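Vacuolar protein sorting 29 (Cryptosporidium parvum, PDB 2A22) probably serves in vesicular protein transport as a VPS29-family sorting protein, built on a calcineurin-like phosphoesterase fold. Local coordinates at residues 190-198 with 207-215. Sequence-based numbering, arbitrary orientation.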
loop_
_atom_site.group_PDB
_atom_site.type_symbol
_atom_site.label_atom_id
_atom_site.label_comp_id
_atom_site.label_asym_id
_atom_site.label_seq_id
_atom_site.Cartn_x
_atom_site.Cartn_y
_atom_site.Cartn_z
ATOM N N GLN A 190 -4.749 10.535 13.357
ATOM C CA GLN A 190 -5.483 10.986 14.529
ATOM C C GLN A 190 -5.744 12.467 14.395
ATOM O O GLN A 190 -4.810 13.264 14.434
ATOM C CB GLN A 190 -4.723 10.675 15.837
ATOM C CG GLN A 190 -4.508 9.197 16.039
ATOM C CD GLN A 190 -3.756 8.836 17.330
ATOM O OE1 GLN A 190 -3.219 9.698 18.029
ATOM N NE2 GLN A 190 -3.675 7.529 17.611
ATOM N N GLY A 191 -7.007 12.831 14.214
ATOM C CA GLY A 191 -7.335 14.229 13.932
ATOM C C GLY A 191 -6.483 14.719 12.783
ATOM O O GLY A 191 -6.498 14.106 11.708
ATOM N N ASN A 192 -5.718 15.790 13.001
ATOM C CA ASN A 192 -4.881 16.367 11.927
ATOM C C ASN A 192 -3.451 15.790 11.870
ATOM O O ASN A 192 -2.620 16.247 11.076
ATOM C CB ASN A 192 -4.855 17.905 12.016
ATOM C CG ASN A 192 -6.189 18.557 11.573
ATOM O OD1 ASN A 192 -6.900 18.039 10.699
ATOM N ND2 ASN A 192 -6.516 19.708 12.175
ATOM N N LYS A 193 -3.182 14.766 12.683
ATOM C CA LYS A 193 -1.842 14.177 12.793
ATOM C C LYS A 193 -1.707 12.857 12.057
ATOM O O LYS A 193 -2.528 11.952 12.201
ATOM C CB LYS A 193 -1.426 13.940 14.250
ATOM C CG LYS A 193 -1.926 14.981 15.288
ATOM C CD LYS A 193 -1.272 16.324 15.047
ATOM C CE LYS A 193 -1.776 17.364 16.059
ATOM N NZ LYS A 193 -1.004 18.620 15.834
ATOM N N VAL A 194 -0.624 12.764 11.295
ATOM C CA VAL A 194 -0.201 11.549 10.637
ATOM C C VAL A 194 1.114 11.126 11.280
ATOM O O VAL A 194 2.067 11.900 11.287
ATOM C CB VAL A 194 0.082 11.833 9.177
ATOM C CG1 VAL A 194 0.453 10.522 8.450
ATOM C CG2 VAL A 194 -1.131 12.561 8.553
ATOM N N VAL A 195 1.144 9.916 11.828
ATOM C CA VAL A 195 2.379 9.293 12.236
ATOM C C VAL A 195 2.553 8.036 11.395
ATOM O O VAL A 195 1.749 7.081 11.480
ATOM C CB VAL A 195 2.414 8.899 13.737
ATOM C CG1 VAL A 195 3.803 8.290 14.076
ATOM C CG2 VAL A 195 2.127 10.114 14.631
ATOM N N LEU A 196 3.602 8.042 10.585
ATOM C CA LEU A 196 3.824 6.991 9.620
ATOM C C LEU A 196 4.969 6.095 10.069
ATOM O O LEU A 196 6.091 6.571 10.218
ATOM C CB LEU A 196 4.222 7.595 8.280
ATOM C CG LEU A 196 4.404 6.577 7.150
ATOM C CD1 LEU A 196 3.042 5.934 6.763
ATOM C CD2 LEU A 196 5.024 7.255 5.940
ATOM N N TYR A 197 4.690 4.800 10.224
ATOM C CA TYR A 197 5.735 3.803 10.455
ATOM C C TYR A 197 6.050 2.985 9.206
ATOM O O TYR A 197 5.178 2.349 8.624
ATOM C CB TYR A 197 5.308 2.896 11.588
ATOM C CG TYR A 197 5.096 3.660 12.872
ATOM C CD1 TYR A 197 6.194 4.080 13.646
ATOM C CD2 TYR A 197 3.804 3.982 13.316
ATOM C CE1 TYR A 197 6.010 4.808 14.852
ATOM C CE2 TYR A 197 3.610 4.688 14.523
ATOM C CZ TYR A 197 4.719 5.099 15.285
ATOM O OH TYR A 197 4.543 5.811 16.475
ATOM N N VAL A 198 7.310 3.030 8.794
ATOM C CA VAL A 198 7.763 2.356 7.609
ATOM C C VAL A 198 8.590 1.133 8.009
ATOM O O VAL A 198 9.646 1.267 8.647
ATOM C CB VAL A 198 8.611 3.326 6.749
ATOM C CG1 VAL A 198 9.220 2.607 5.531
ATOM C CG2 VAL A 198 7.752 4.531 6.302
ATOM N N ASN A 207 13.333 -3.490 10.580
ATOM C CA ASN A 207 13.553 -2.100 10.997
ATOM C C ASN A 207 12.274 -1.244 10.854
ATOM O O ASN A 207 11.480 -1.501 9.953
ATOM C CB ASN A 207 14.666 -1.476 10.142
ATOM C CG ASN A 207 15.939 -2.321 10.129
ATOM O OD1 ASN A 207 16.678 -2.358 11.123
ATOM N ND2 ASN A 207 16.195 -3.019 8.994
ATOM N N VAL A 208 12.107 -0.224 11.713
ATOM C CA VAL A 208 11.055 0.810 11.564
ATOM C C VAL A 208 11.668 2.174 11.412
ATOM O O VAL A 208 12.587 2.532 12.134
ATOM C CB VAL A 208 10.126 0.955 12.777
ATOM C CG1 VAL A 208 8.771 1.534 12.346
ATOM C CG2 VAL A 208 9.924 -0.347 13.410
ATOM N N ALA A 209 11.146 2.946 10.473
ATOM C CA ALA A 209 11.458 4.351 10.391
ATOM C C ALA A 209 10.121 5.095 10.543
ATOM O O ALA A 209 9.129 4.743 9.887
ATOM C CB ALA A 209 12.095 4.659 9.075
ATOM N N MET A 210 10.089 6.095 11.416
ATOM C CA MET A 210 8.884 6.879 11.677
ATOM C C MET A 210 9.048 8.239 11.022
ATOM O O MET A 210 10.127 8.835 11.120
ATOM C CB MET A 210 8.710 7.060 13.195
ATOM C CG MET A 210 7.452 7.855 13.592
ATOM S SD MET A 210 7.592 9.667 13.523
ATOM C CE MET A 210 9.031 9.933 14.594
ATOM N N SER A 211 7.997 8.709 10.348
ATOM C CA SER A 211 7.879 10.083 9.884
ATOM C C SER A 211 6.527 10.613 10.309
ATOM O O SER A 211 5.515 9.915 10.268
ATOM C CB SER A 211 7.944 10.172 8.357
ATOM O OG SER A 211 9.233 9.874 7.902
ATOM N N GLU A 212 6.507 11.876 10.657
ATOM C CA GLU A 212 5.350 12.477 11.273
ATOM C C GLU A 212 5.029 13.752 10.484
ATOM O O GLU A 212 5.933 14.487 10.057
ATOM C CB GLU A 212 5.708 12.811 12.717
ATOM C CG GLU A 212 4.559 12.788 13.657
ATOM C CD GLU A 212 4.813 13.618 14.899
ATOM O OE1 GLU A 212 5.826 13.379 15.599
ATOM O OE2 GLU A 212 3.983 14.522 15.148
ATOM N N PHE A 213 3.737 13.978 10.264
ATOM C CA PHE A 213 3.227 15.062 9.445
ATOM C C PHE A 213 1.974 15.565 10.125
ATOM O O PHE A 213 1.259 14.781 10.750
ATOM C CB PHE A 213 2.853 14.549 8.045
ATOM C CG PHE A 213 4.010 13.971 7.288
ATOM C CD1 PHE A 213 4.812 14.788 6.496
ATOM C CD2 PHE A 213 4.326 12.610 7.397
ATOM C CE1 PHE A 213 5.901 14.266 5.809
ATOM C CE2 PHE A 213 5.419 12.073 6.717
ATOM C CZ PHE A 213 6.204 12.894 5.912
ATOM N N SER A 214 1.682 16.855 9.989
ATOM C CA SER A 214 0.420 17.379 10.503
ATOM C C SER A 214 -0.120 18.614 9.808
ATOM O O SER A 214 0.620 19.352 9.188
ATOM C CB SER A 214 0.469 17.600 12.024
ATOM O OG SER A 214 1.300 18.690 12.365
ATOM N N LYS A 215 -1.444 18.768 9.952
ATOM C CA LYS A 215 -2.328 19.879 9.506
ATOM C C LYS A 215 -2.945 19.652 8.122
ATOM O O LYS A 215 -4.009 19.010 7.987
ATOM C CB LYS A 215 -1.667 21.249 9.621
ATOM C CG LYS A 215 -1.131 21.567 10.999
ATOM C CD LYS A 215 0.010 22.557 10.874
ATOM C CE LYS A 215 -0.449 24.028 10.661
ATOM N NZ LYS A 215 0.728 24.941 10.492
HETATM O O HOH W 1 1.828 18.383 15.145
#
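Val194 and Phe213 meet at a hydrogen-bonded pair, with Val194 N 2.8 Å from Phe213 O and Phe213 N 2.9 Å from Val194 O. Leu196 with Ser211 and Val198 with Ala209 repeat this two-bond pattern, and every N-H...O angle exceeds 160°, so the bonds are nearly straight; the 158° between the strand directions establishes the antiparallel sense. The side chains of these six residues share the better-packed face: Val194 CB lies 4.0 Å from Phe213 CB, while Leu196, Val198 and Phe213 all touch Val155 of strand 154-158 in the other sheet. The segments are the two arms of the beta hairpin 193-202/205-214, at the margin of the alpha-beta-beta-alpha sandwich; strand 205-214 is outermost in its sheet, and 193-202 also pairs with 183-190. The opposite face is looser and more solvent-exposed. There Met210 carries CG anti to its backbone nitrogen (chi1 -179°), bringing it to Tyr197 CE1 at 3.6 Å and Val195 CG1 at 3.7 Å, oblique to the tyrosine ring. Val195 CG2 meets Glu212 CG at 3.7 Å. Toward the chain end, Lys193 CD rests on Ser214 CB (3.7 Å), and a water joins Lys193 NZ to Ser214 OG, accepting from the ammonium at 2.9 Å.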